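Local atomic coordinates of putative fumarylacetoacetate hydrolase family protein (Yersinia pestis, PDB entry 3S52), a protein that is of unknown function but belongs to the fumarylacetoacetate hydrolase family, with one mixed and one antiparallel beta sheet, and is found here as a two-chain assembly. Residues A[145-150]-A[163-168]; A[42-47]-A[172-177]; A[52-57]-A[129-134]; A[63-68]-A[201-206]; A[18-23]-A[183-188]. One frame throughout, in Å; residues are numbered along the deposited sequence.

Interaction 1. Residues A[145-150]-A[163-168]; sequences AQQADL and NTRDMI
Asn163 lays its side-chain amide across the backbone of Gln147 and Ala148, at the mouth of a beta hairpin whose strands, 149-154 and 157-163, belong to the four-stranded antiparallel sheet. Asp149 and Asn163 form the last, non-hydrogen-bonded pair of that ladder. With CG anti to the backbone N (chi1 -172°), the Asn163 amide uses both ends. Asn163 ND2 gives a nearly straight bond to Asp149 OD1 (2.9 Å), meeting the carboxylate from above its plane, and a second to Gln147 O (2.8 Å). OD1 turns back to accept from Arg165 N, an Asx turn that leads into the 3-10 segment 164-166. Thr164 is gripped next: Thr164 OG1 donates to Ala145 O (2.5 Å) on a lone pair in the carbonyl plane, while Thr164 N binds Ala148 O (2.9 Å). The bent chain of Gln146 brings NE2 to Thr164 O, which also takes Met167 N from the opposite face of its plane; Gln146 OE1 is held by Ile171 N. On the solvent-exposed side, the Arg165 guanidinium has Asn163 OD1 over one face, and at its edge Arg165 NH2 donates to Gln147 OE1 (3.1 Å), the Gln147 amide and Arg165 guanidinium planes standing 78° apart.

Interaction 2. Residues A[42-47]-A[172-177]; sequences VEPVLF and IPLISY
Pro44 lies over one face of the Tyr177 ring, where the chain leading into strand 45-50 of the mixed sheet meets helix 171-181, a helix-on-sheet contact between distant parts of the chain. The tight part is apolar. Pro44 CD sits 4.0 Å from the centroid of the Tyr177 ring, a CH-pi contact 21° off the ring normal and offset toward the rim, and Pro44 CG comes to 3.5 Å from Tyr177 CD2. The ring reaches this place because it is trans to the main-chain nitrogen of Tyr177 (chi1 178°), which swings it out from the helix toward the strand. One helical turn earlier, Leu174 takes the same first torsion and sets Leu174 CD1 against Pro44 CB at 3.8 Å. Leu46, two residues along from the proline, brings Leu46 CD1 obliquely to the ring, 3.8 Å from Tyr177 CE2. Pro44 and Leu174 also both touch Val25 of strand 21-26.

The other side is looser and more polar. Glu43 is exposed, and its side chain runs nearly perpendicular to that of Tyr177, with the carboxylate and ring planes 57° apart. Lys123 of the second subunit makes hydrogen bonds to Tyr177 OH and Pro44 O, making the phenol part of the subunit interface. Beside it, Glu43 OE1 comes to 3.3 Å from Tyr177 CE1 and Glu43 CB to 3.5 Å from Tyr177 OH.

Interaction 3. Residues A[52-57]-A[129-134]; sequences TALCDI and GSCPIS
Leu54 and Ile133 run next to each other in the same direction on one face of a short parallel ladder. Strands 54-56 and 131-138 pair here within the mixed sheet, their local axes 36° apart. The Leu54 CD2 methyl is the bump on this face: it fits between Cys131 SG (3.9 Å) and Ile133 CG2 (3.8 Å), the hollow left by two side chains of the neighbouring strand. Beyond it, Ile189 packs on Leu54 and Ile133. The reverse face carries Cys55 and Pro132: the cysteine sulfur, turned back over its own main chain (chi1 54°), is laid against the proline, with Cys55 SG 3.7 Å from Pro132 CA. The Ile57 side chain then lies crosswise against the proline ring, Ile57 CG1 meeting Pro132 CB (3.7 Å), while its CG2 lies against the carbonyl of Ile133. At the other end Ala53 CB presses on Ser130 OG, a hydroxyl engaged with the carbonyls of Lys125 and Phe127. Backbone bonds run from Gly129 N to Thr52 O (3.1 Å), then through Ala53, Cys131, Cys55 and Ile133 to Ile57 N, which binds Ile133 O (2.9 Å). Five backbone bonds thus pair peptide groups along this largely buried seam, and the side chains meet chiefly through carbon and sulfur.

Interaction 4. Residues A[63-68]-A[201-206]; sequences IPKDFG and MQSGDM
A type II beta turn, Gln202 to Asp205, faces the 63-68 loop at one edge of the fold, and the two meet through a few apolar atoms without a hydrogen bond between them. Ile63 carries the contact. Ile63 CG2 touches the terminal CE of Met201, modelled as selenomethionine, at 4.0 Å, and the two side chains approach obliquely. The selenomethionine chain is bent at its last torsion (chi3 -64°), which folds CE back toward Ile63. From the same residue, Ile63 CD1 extends along the backbone that enters the turn, 4.1 Å from Met201 O and 4.4 Å from Ser203 N. Both Ile63 and Met201 also rest on Ile220, so the buried half of the contact is a small apolar cluster near the C-terminal end of the chain.

In the fold, the turn links strand 199-201 of the mixed sheet to strand 206-211 of the antiparallel sheet, while the 63-68 loop leads into strand 70-80, to which Met201 is tied by a backbone bond with Val70. The turn is braced from within: Asp205 N bonds to Gln202 O, and Asp205 OD2 accepts from Gln202 N (2.9 Å), approached out of the carboxylate plane. Asp205 OD1 has a partner in Asn155 ND2.

The exposed margin is thinner. Lys65 bends at chi2 and chi4 to bring Lys65 NZ back onto Ile63 O (2.9 Å), a bond within its own loop, and this fold of the chain presents Lys65 CE to Ser203 CB at 4.1 Å.

Interaction 5. Residues A[18-23]-A[183-188]; sequences PVNKVV and TLRAGD
The 18-23 segment runs into strand 21-26 beside the type II beta turn of Arg185 to Asp188, with Pro18 O 3.1 Å from Gly187 CA in a CA-H...O contact. The turn delivers the chain to strand 189-191, the parallel neighbour of strand 21-26 in the mixed sheet, and Asp188 and Lys21 join the two at this entrance. Lys21 starts with CG between the backbone N and the carbonyl carbon (chi1 65°), runs extended, and bends at its last torsion to bring NZ to Asp188 and Thr183. Lys21 NZ forms a salt bridge with Asp188 OD2 (2.8 Å), on the syn side and somewhat out of the carboxylate plane, and a hydrogen bond with Thr183 O (2.8 Å) almost in line with that carbonyl. Arg185 N reaches Asp188 OD2 from the opposite face, while Asp188 OD1 accepts from Lys21 N (3.2 Å). The buried carboxylate is therefore fixed by three N-H donors, an arrangement that would probably favour its ionised form. The second subunit covers this side: its Glu51 makes a salt bridge with Arg185, its Asp128 a hydrogen bond with Thr183 OG1, and its Thr52 a weak one with Lys21 NZ. Deeper in, Val23 and Leu184 cross, Val23 CG2 lying 3.7 Å from Leu184 CD2. One water bridges the segments, accepting from Asn20 N and donating to Lys21 O and to Gly187 O (2.8 Å).

Overall arrangement
From the N terminus, the 18-23 segment opens the longest loop, closed by interaction 5 at 183-188, and interactions 1, 2 and 3 all lie within that span. Interaction 2 starts at 42-47 and closes at 172-177; it encloses interaction 3 and then interaction 1, which follow in series. Interaction 4 begins at 63-68 and ends at 201-206, so it crosses interactions 2, 3 and 5 while enclosing interaction 1. Interactions 2, 3 and 5 all reach the mixed sheet: Leu54 packs on Val19 and Val22, and Ile175 on Leu184. Interaction 1 closes a hairpin of the antiparallel sheet, and interaction 4 lies where the chain passes between the two sheets.

Interaction 1. Residues A[145-150]-A[163-168]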
# COMPACT_ATOMS: atom_id res chain seq x y z
N ALA A 145 25.58 -5.44 4.54
CA ALA A 145 24.24 -5.72 4.05
C ALA A 145 24.20 -5.97 2.54
O ALA A 145 23.43 -6.79 2.06
CB ALA A 145 23.29 -4.59 4.42
N GLN A 146 25.07 -5.26 1.83
CA GLN A 146 25.18 -5.34 0.39
C GLN A 146 25.97 -6.56 -0.08
O GLN A 146 26.33 -6.66 -1.25
CB GLN A 146 25.82 -4.06 -0.16
CG GLN A 146 25.32 -3.63 -1.53
CD GLN A 146 23.84 -3.34 -1.55
OE1 GLN A 146 23.37 -2.37 -0.96
NE2 GLN A 146 23.08 -4.18 -2.25
N GLN A 147 26.24 -7.48 0.84
CA GLN A 147 26.98 -8.69 0.51
C GLN A 147 26.33 -9.92 1.14
O GLN A 147 26.93 -10.99 1.19
CB GLN A 147 28.44 -8.57 0.96
CG GLN A 147 29.30 -7.80 -0.02
CD GLN A 147 30.74 -8.28 -0.01
OE1 GLN A 147 31.13 -9.13 -0.81
NE2 GLN A 147 31.54 -7.73 0.90
N ALA A 148 25.11 -9.74 1.60
CA ALA A 148 24.35 -10.83 2.22
C ALA A 148 23.83 -11.91 1.25
O ALA A 148 23.39 -11.61 0.15
CB ALA A 148 23.19 -10.27 3.04
N ASP A 149 23.90 -13.17 1.70
CA ASP A 149 23.42 -14.31 0.94
C ASP A 149 21.98 -14.67 1.31
O ASP A 149 21.60 -14.64 2.47
CB ASP A 149 24.34 -15.51 1.15
CG ASP A 149 25.71 -15.31 0.51
OD1 ASP A 149 25.81 -15.43 -0.75
OD2 ASP A 149 26.67 -15.03 1.26
N LEU A 150 21.19 -15.01 0.29
CA LEU A 150 19.81 -15.42 0.49
C LEU A 150 19.61 -16.74 -0.24
O LEU A 150 20.01 -16.88 -1.39
CB LEU A 150 18.87 -14.41 -0.17
CG LEU A 150 18.91 -12.94 0.22
CD1 LEU A 150 18.29 -12.09 -0.88
CD2 LEU A 150 18.18 -12.75 1.53
N ASN A 163 22.73 -13.11 -3.85
CA ASN A 163 23.48 -12.26 -2.95
C ASN A 163 23.14 -10.82 -3.25
O ASN A 163 23.03 -10.44 -4.42
CB ASN A 163 24.97 -12.52 -3.08
CG ASN A 163 25.79 -11.81 -2.02
OD1 ASN A 163 26.02 -10.61 -2.11
ND2 ASN A 163 26.22 -12.56 -0.99
N THR A 164 22.96 -10.01 -2.21
CA THR A 164 22.55 -8.62 -2.39
C THR A 164 23.57 -7.76 -3.14
O THR A 164 23.27 -6.62 -3.52
CB THR A 164 22.19 -7.94 -1.06
OG1 THR A 164 23.35 -7.92 -0.20
CG2 THR A 164 21.06 -8.71 -0.37
N ARG A 165 24.77 -8.29 -3.36
CA ARG A 165 25.73 -7.55 -4.17
C ARG A 165 25.21 -7.37 -5.59
O ARG A 165 25.69 -6.50 -6.34
CB ARG A 165 27.11 -8.23 -4.20
CG ARG A 165 27.17 -9.51 -5.02
CD ARG A 165 28.62 -10.02 -5.17
NE ARG A 165 29.22 -10.31 -3.88
CZ ARG A 165 29.04 -11.44 -3.20
NH1 ARG A 165 28.27 -12.41 -3.68
NH2 ARG A 165 29.64 -11.60 -2.03
N ASP A 166 24.21 -8.16 -5.97
CA ASP A 166 23.70 -8.11 -7.33
C ASP A 166 22.54 -7.12 -7.48
O ASP A 166 22.01 -6.93 -8.57
CB ASP A 166 23.31 -9.51 -7.83
CG ASP A 166 24.53 -10.41 -8.03
OD1 ASP A 166 25.63 -9.88 -8.33
OD2 ASP A 166 24.42 -11.64 -7.89
N MSE A 167 22.15 -6.46 -6.39
CA MSE A 167 21.12 -5.42 -6.49
C MSE A 167 21.49 -4.38 -7.53
O MSE A 167 22.64 -3.93 -7.57
CB MSE A 167 20.89 -4.73 -5.13
CG MSE A 167 20.13 -5.60 -4.16
SE MSE A 167 19.85 -4.79 -2.40
CE MSE A 167 19.15 -6.33 -1.50
N ILE A 168 20.53 -4.02 -8.38
CA ILE A 168 20.73 -2.97 -9.37
C ILE A 168 20.77 -1.60 -8.69
O ILE A 168 21.65 -0.81 -8.95
CB ILE A 168 19.63 -3.00 -10.46
CG1 ILE A 168 19.82 -4.22 -11.38
CG2 ILE A 168 19.64 -1.70 -11.27
CD1 ILE A 168 18.63 -4.49 -12.30
O HOH W 1 30.43 -7.55 -2.93
O HOH W 2 27.77 -15.23 -2.63

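Interaction 2. Residues A[42-47]-A[172-177]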
# COMPACT_ATOMS: atom_id res chain seq x y z
N VAL A 42 14.14 3.10 -15.49
CA VAL A 42 15.12 4.15 -15.23
C VAL A 42 15.23 4.38 -13.74
O VAL A 42 16.34 4.47 -13.20
CB VAL A 42 14.79 5.47 -15.91
CG1 VAL A 42 15.77 6.56 -15.42
CG2 VAL A 42 14.85 5.30 -17.42
N GLU A 43 14.09 4.46 -13.08
CA GLU A 43 14.04 4.63 -11.63
C GLU A 43 13.40 3.42 -10.97
O GLU A 43 12.60 2.71 -11.60
CB GLU A 43 13.26 5.89 -11.27
CG GLU A 43 13.67 7.09 -12.10
CD GLU A 43 13.06 8.37 -11.59
OE1 GLU A 43 13.45 8.79 -10.47
OE2 GLU A 43 12.19 8.93 -12.28
N PRO A 44 13.74 3.18 -9.69
CA PRO A 44 13.25 1.99 -9.00
C PRO A 44 11.75 1.87 -9.12
O PRO A 44 11.01 2.85 -8.98
CB PRO A 44 13.65 2.25 -7.55
CG PRO A 44 14.91 3.09 -7.66
CD PRO A 44 14.80 3.88 -8.93
N VAL A 45 11.30 0.65 -9.37
CA VAL A 45 9.89 0.30 -9.38
C VAL A 45 9.43 0.08 -7.94
O VAL A 45 9.95 -0.79 -7.25
CB VAL A 45 9.68 -0.97 -10.19
CG1 VAL A 45 8.23 -1.40 -10.14
CG2 VAL A 45 10.13 -0.72 -11.63
N LEU A 46 8.47 0.88 -7.49
CA LEU A 46 8.08 0.87 -6.08
C LEU A 46 6.63 0.43 -5.91
O LEU A 46 5.75 0.88 -6.64
CB LEU A 46 8.24 2.27 -5.47
CG LEU A 46 9.67 2.81 -5.42
CD1 LEU A 46 9.73 4.02 -4.51
CD2 LEU A 46 10.60 1.72 -4.86
N PHE A 47 6.38 -0.44 -4.94
CA PHE A 47 5.01 -0.73 -4.54
C PHE A 47 5.03 -0.98 -3.05
O PHE A 47 6.10 -1.01 -2.44
CB PHE A 47 4.44 -1.92 -5.31
CG PHE A 47 5.20 -3.21 -5.11
CD1 PHE A 47 6.31 -3.50 -5.89
CD2 PHE A 47 4.80 -4.13 -4.15
CE1 PHE A 47 7.01 -4.69 -5.71
CE2 PHE A 47 5.50 -5.32 -3.95
CZ PHE A 47 6.61 -5.60 -4.73
N ILE A 172 21.04 1.62 0.31
CA ILE A 172 20.98 3.00 0.78
C ILE A 172 20.36 4.00 -0.21
O ILE A 172 19.37 4.65 0.11
CB ILE A 172 22.35 3.47 1.31
CG1 ILE A 172 22.60 2.81 2.68
CG2 ILE A 172 22.40 4.98 1.44
CD1 ILE A 172 24.05 2.54 2.96
N PRO A 173 20.92 4.11 -1.43
CA PRO A 173 20.23 4.95 -2.42
C PRO A 173 18.78 4.53 -2.68
O PRO A 173 17.94 5.37 -3.01
CB PRO A 173 21.07 4.77 -3.70
CG PRO A 173 21.98 3.57 -3.43
CD PRO A 173 22.19 3.55 -1.94
N LEU A 174 18.47 3.24 -2.55
CA LEU A 174 17.10 2.80 -2.78
C LEU A 174 16.18 3.42 -1.72
O LEU A 174 15.13 4.01 -2.02
CB LEU A 174 16.99 1.27 -2.73
CG LEU A 174 15.58 0.67 -2.90
CD1 LEU A 174 15.04 0.89 -4.29
CD2 LEU A 174 15.61 -0.83 -2.59
N ILE A 175 16.58 3.29 -0.47
CA ILE A 175 15.76 3.77 0.62
C ILE A 175 15.68 5.29 0.57
O ILE A 175 14.64 5.88 0.84
CB ILE A 175 16.25 3.27 1.98
CG1 ILE A 175 16.10 1.75 2.06
CG2 ILE A 175 15.45 3.92 3.10
CD1 ILE A 175 16.60 1.16 3.39
N SER A 176 16.78 5.92 0.18
CA SER A 176 16.78 7.36 0.01
C SER A 176 15.73 7.72 -1.02
O SER A 176 14.87 8.58 -0.79
CB SER A 176 18.17 7.84 -0.42
OG SER A 176 18.17 9.23 -0.65
N TYR A 177 15.77 7.05 -2.16
CA TYR A 177 14.79 7.27 -3.21
C TYR A 177 13.34 7.08 -2.74
O TYR A 177 12.50 7.98 -2.95
CB TYR A 177 15.09 6.37 -4.42
CG TYR A 177 14.09 6.52 -5.54
CD1 TYR A 177 14.04 7.67 -6.32
CD2 TYR A 177 13.18 5.51 -5.80
CE1 TYR A 177 13.10 7.80 -7.35
CE2 TYR A 177 12.25 5.62 -6.83
CZ TYR A 177 12.21 6.77 -7.60
OH TYR A 177 11.27 6.86 -8.61

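Interaction 3. Residues A[52-57]-A[129-134]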
# COMPACT_ATOMS: atom_id res chain seq x y z
N THR A 52 -1.65 -5.79 6.97
CA THR A 52 -2.35 -7.06 6.81
C THR A 52 -1.61 -8.10 5.95
O THR A 52 -2.00 -9.27 5.91
CB THR A 52 -3.77 -6.86 6.25
OG1 THR A 52 -3.73 -5.90 5.18
CG2 THR A 52 -4.70 -6.37 7.34
N ALA A 53 -0.58 -7.68 5.23
CA ALA A 53 0.22 -8.63 4.44
C ALA A 53 1.23 -9.37 5.33
O ALA A 53 1.62 -10.50 5.05
CB ALA A 53 0.95 -7.89 3.32
N LEU A 54 1.64 -8.71 6.40
CA LEU A 54 2.73 -9.20 7.23
C LEU A 54 2.34 -10.35 8.14
O LEU A 54 1.28 -10.34 8.75
CB LEU A 54 3.30 -8.05 8.07
CG LEU A 54 4.22 -7.10 7.31
CD1 LEU A 54 4.28 -5.73 8.00
CD2 LEU A 54 5.61 -7.70 7.16
N CYS A 55 3.23 -11.34 8.25
CA CYS A 55 3.04 -12.46 9.17
C CYS A 55 4.38 -13.10 9.53
O CYS A 55 5.41 -12.82 8.90
CB CYS A 55 2.06 -13.50 8.61
SG CYS A 55 2.48 -14.12 6.98
N ASP A 56 4.38 -13.93 10.57
CA ASP A 56 5.60 -14.56 11.06
C ASP A 56 5.95 -15.75 10.15
O ASP A 56 5.23 -16.75 10.09
CB ASP A 56 5.36 -15.01 12.50
CG ASP A 56 6.56 -15.71 13.12
OD1 ASP A 56 7.55 -16.01 12.42
OD2 ASP A 56 6.50 -15.98 14.34
N ILE A 57 7.07 -15.65 9.44
CA ILE A 57 7.47 -16.72 8.52
C ILE A 57 7.68 -18.06 9.24
O ILE A 57 7.57 -19.12 8.64
CB ILE A 57 8.72 -16.32 7.71
CG1 ILE A 57 8.77 -17.08 6.37
CG2 ILE A 57 10.01 -16.47 8.53
CD1 ILE A 57 9.64 -16.38 5.33
N GLY A 129 -1.43 -11.81 4.17
CA GLY A 129 -0.38 -12.79 4.34
C GLY A 129 0.63 -12.85 3.22
O GLY A 129 1.40 -13.80 3.14
N SER A 130 0.68 -11.83 2.37
CA SER A 130 1.60 -11.89 1.21
C SER A 130 3.04 -11.53 1.57
O SER A 130 3.89 -11.38 0.68
CB SER A 130 1.14 -10.96 0.09
OG SER A 130 1.23 -9.63 0.53
N CYS A 131 3.31 -11.30 2.85
CA CYS A 131 4.66 -10.95 3.27
C CYS A 131 5.05 -11.63 4.58
O CYS A 131 5.17 -10.99 5.62
CB CYS A 131 4.83 -9.43 3.36
SG CYS A 131 6.56 -8.90 3.60
N PRO A 132 5.25 -12.95 4.53
CA PRO A 132 5.88 -13.72 5.61
C PRO A 132 7.28 -13.20 5.83
O PRO A 132 8.04 -13.10 4.86
CB PRO A 132 5.97 -15.13 5.04
CG PRO A 132 5.03 -15.16 3.89
CD PRO A 132 5.00 -13.77 3.34
N ILE A 133 7.65 -12.92 7.07
CA ILE A 133 8.94 -12.33 7.36
C ILE A 133 9.56 -12.91 8.63
O ILE A 133 8.84 -13.31 9.56
CB ILE A 133 8.83 -10.79 7.46
CG1 ILE A 133 10.20 -10.14 7.62
CG2 ILE A 133 7.92 -10.40 8.60
CD1 ILE A 133 10.18 -8.67 7.21
N SER A 134 10.89 -12.95 8.65
CA SER A 134 11.67 -13.43 9.79
C SER A 134 11.78 -12.37 10.90
O SER A 134 11.31 -11.24 10.75
CB SER A 134 13.10 -13.78 9.33
OG SER A 134 13.83 -12.60 8.98

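Interaction 4. Residues A[63-68]-A[201-206]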
# COMPACT_ATOMS: atom_id res chain seq x y z
N ILE A 63 -1.55 -19.54 2.01
CA ILE A 63 -1.64 -18.89 0.71
C ILE A 63 -3.08 -19.00 0.20
O ILE A 63 -3.77 -19.97 0.50
CB ILE A 63 -0.66 -19.52 -0.28
CG1 ILE A 63 -1.05 -20.97 -0.60
CG2 ILE A 63 0.77 -19.46 0.27
CD1 ILE A 63 -0.19 -21.60 -1.70
N PRO A 64 -3.56 -17.99 -0.56
CA PRO A 64 -4.94 -18.10 -1.03
C PRO A 64 -5.08 -19.19 -2.10
O PRO A 64 -4.11 -19.43 -2.83
CB PRO A 64 -5.23 -16.72 -1.62
CG PRO A 64 -3.91 -16.14 -1.96
CD PRO A 64 -2.91 -16.73 -0.99
N LYS A 65 -6.22 -19.88 -2.14
CA LYS A 65 -6.42 -20.96 -3.12
C LYS A 65 -7.12 -20.60 -4.45
O LYS A 65 -7.05 -21.39 -5.40
CB LYS A 65 -7.15 -22.14 -2.46
CG LYS A 65 -6.43 -22.78 -1.27
CD LYS A 65 -4.96 -23.10 -1.58
CE LYS A 65 -4.24 -23.76 -0.40
NZ LYS A 65 -4.09 -22.85 0.79
N ASP A 66 -7.81 -19.46 -4.52
CA ASP A 66 -8.65 -19.19 -5.70
C ASP A 66 -8.14 -18.22 -6.78
O ASP A 66 -8.82 -17.98 -7.80
CB ASP A 66 -10.09 -18.85 -5.29
CG ASP A 66 -10.86 -20.05 -4.75
OD1 ASP A 66 -10.41 -21.20 -4.95
OD2 ASP A 66 -11.92 -19.81 -4.13
N PHE A 67 -6.98 -17.62 -6.52
CA PHE A 67 -6.46 -16.53 -7.34
C PHE A 67 -5.39 -16.91 -8.36
O PHE A 67 -4.76 -16.03 -8.97
CB PHE A 67 -6.04 -15.35 -6.45
CG PHE A 67 -7.19 -14.74 -5.70
CD1 PHE A 67 -8.37 -14.42 -6.35
CD2 PHE A 67 -7.10 -14.52 -4.33
CE1 PHE A 67 -9.44 -13.87 -5.66
CE2 PHE A 67 -8.17 -13.98 -3.63
CZ PHE A 67 -9.34 -13.66 -4.30
N GLY A 68 -5.16 -18.20 -8.51
CA GLY A 68 -4.14 -18.68 -9.43
C GLY A 68 -2.91 -19.07 -8.62
O GLY A 68 -2.98 -19.17 -7.40
N MSE A 201 4.51 -22.15 -5.40
CA MSE A 201 4.48 -22.98 -4.22
C MSE A 201 3.11 -23.60 -4.15
O MSE A 201 2.17 -23.06 -4.73
CB MSE A 201 4.69 -22.14 -2.97
CG MSE A 201 5.84 -21.18 -3.06
SE MSE A 201 6.21 -20.49 -1.30
CE MSE A 201 4.52 -19.58 -1.03
N GLN A 202 2.98 -24.70 -3.43
CA GLN A 202 1.66 -25.26 -3.17
C GLN A 202 1.55 -25.77 -1.74
O GLN A 202 2.55 -25.96 -1.05
CB GLN A 202 1.29 -26.37 -4.17
CG GLN A 202 2.27 -27.53 -4.26
CD GLN A 202 1.86 -28.57 -5.31
OE1 GLN A 202 1.28 -28.23 -6.34
NE2 GLN A 202 2.18 -29.83 -5.06
N SER A 203 0.31 -25.96 -1.31
CA SER A 203 0.04 -26.46 0.01
C SER A 203 0.84 -27.76 0.25
O SER A 203 0.84 -28.66 -0.59
CB SER A 203 -1.46 -26.70 0.17
OG SER A 203 -1.79 -26.76 1.54
N GLY A 204 1.54 -27.83 1.37
CA GLY A 204 2.30 -29.02 1.71
C GLY A 204 3.81 -28.89 1.48
O GLY A 204 4.58 -29.71 1.95
N ASP A 205 4.23 -27.86 0.75
CA ASP A 205 5.66 -27.66 0.52
C ASP A 205 6.35 -27.30 1.83
O ASP A 205 5.78 -26.62 2.68
CB ASP A 205 5.91 -26.53 -0.47
CG ASP A 205 5.57 -26.91 -1.90
OD1 ASP A 205 5.37 -28.11 -2.20
OD2 ASP A 205 5.53 -25.99 -2.74
N MSE A 206 7.57 -27.79 1.98
CA MSE A 206 8.43 -27.44 3.10
C MSE A 206 9.46 -26.43 2.63
O MSE A 206 10.12 -26.63 1.60
CB MSE A 206 9.16 -28.68 3.60
CG MSE A 206 8.36 -29.55 4.55
SE MSE A 206 9.39 -31.14 4.98
CE MSE A 206 11.14 -30.34 5.28

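Interaction 5. Residues A[18-23]-A[183-188]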
# COMPACT_ATOMS: atom_id res chain seq x y z
N PRO A 18 6.54 0.37 15.99
CA PRO A 18 5.21 0.26 15.36
C PRO A 18 5.23 -0.54 14.04
O PRO A 18 6.25 -0.68 13.38
CB PRO A 18 4.85 1.72 15.05
CG PRO A 18 5.74 2.54 15.92
CD PRO A 18 7.01 1.77 16.04
N VAL A 19 4.08 -1.07 13.67
CA VAL A 19 3.94 -1.76 12.40
C VAL A 19 3.02 -0.91 11.54
O VAL A 19 1.93 -0.54 11.99
CB VAL A 19 3.32 -3.14 12.63
CG1 VAL A 19 3.01 -3.83 11.28
CG2 VAL A 19 4.25 -3.98 13.51
N ASN A 20 3.46 -0.55 10.34
CA ASN A 20 2.57 0.17 9.42
C ASN A 20 2.58 -0.38 8.02
O ASN A 20 1.57 -0.91 7.54
CB ASN A 20 2.90 1.67 9.40
CG ASN A 20 2.45 2.38 10.65
OD1 ASN A 20 3.25 2.65 11.56
ND2 ASN A 20 1.15 2.68 10.72
N LYS A 21 3.71 -0.24 7.33
CA LYS A 21 3.78 -0.64 5.92
C LYS A 21 5.11 -1.26 5.55
O LYS A 21 6.09 -1.22 6.31
CB LYS A 21 3.48 0.55 4.99
CG LYS A 21 4.52 1.69 5.04
CD LYS A 21 4.18 2.82 4.06
CE LYS A 21 5.09 4.05 4.26
NZ LYS A 21 4.96 4.65 5.63
N VAL A 22 5.13 -1.83 4.35
CA VAL A 22 6.32 -2.43 3.74
C VAL A 22 6.47 -1.79 2.35
O VAL A 22 5.55 -1.87 1.55
CB VAL A 22 6.11 -3.94 3.59
CG1 VAL A 22 7.38 -4.62 3.07
CG2 VAL A 22 5.69 -4.54 4.91
N VAL A 23 7.59 -1.11 2.10
CA VAL A 23 7.85 -0.49 0.80
C VAL A 23 8.82 -1.39 0.07
O VAL A 23 9.81 -1.84 0.64
CB VAL A 23 8.39 0.96 0.94
CG1 VAL A 23 8.49 1.65 -0.45
CG2 VAL A 23 7.49 1.76 1.85
N THR A 183 7.01 8.81 3.42
CA THR A 183 7.66 8.90 4.72
C THR A 183 7.79 7.47 5.24
O THR A 183 6.82 6.72 5.28
CB THR A 183 6.84 9.74 5.72
OG1 THR A 183 6.96 11.13 5.37
CG2 THR A 183 7.36 9.54 7.16
N LEU A 184 9.00 7.07 5.61
CA LEU A 184 9.21 5.75 6.18
C LEU A 184 9.31 5.89 7.70
O LEU A 184 10.29 6.41 8.21
CB LEU A 184 10.48 5.11 5.61
CG LEU A 184 10.60 5.06 4.09
CD1 LEU A 184 11.84 4.29 3.68
CD2 LEU A 184 9.36 4.46 3.45
N ARG A 185 8.28 5.44 8.40
CA ARG A 185 8.24 5.61 9.84
C ARG A 185 9.13 4.57 10.50
O ARG A 185 9.41 3.52 9.91
CB ARG A 185 6.80 5.50 10.35
CG ARG A 185 5.81 6.53 9.75
CD ARG A 185 4.63 6.78 10.70
NE ARG A 185 3.54 7.58 10.13
CZ ARG A 185 3.58 8.91 9.98
NH1 ARG A 185 2.54 9.56 9.48
NH2 ARG A 185 4.67 9.58 10.33
N ALA A 186 9.58 4.86 11.71
CA ALA A 186 10.22 3.84 12.52
C ALA A 186 9.28 2.65 12.55
O ALA A 186 8.08 2.81 12.75
CB ALA A 186 10.45 4.37 13.94
N GLY A 187 9.81 1.46 12.31
CA GLY A 187 8.99 0.27 12.28
C GLY A 187 8.55 -0.11 10.87
O GLY A 187 8.00 -1.19 10.67
N ASP A 188 8.77 0.76 9.89
CA ASP A 188 8.47 0.36 8.52
C ASP A 188 9.54 -0.60 8.05
O ASP A 188 10.65 -0.63 8.58
CB ASP A 188 8.33 1.54 7.56
CG ASP A 188 6.98 2.27 7.71
OD1 ASP A 188 6.04 1.73 8.33
OD2 ASP A 188 6.87 3.39 7.19
O HOH W 3 5.75 -1.93 9.22
O HOH W 4 5.76 1.95 11.29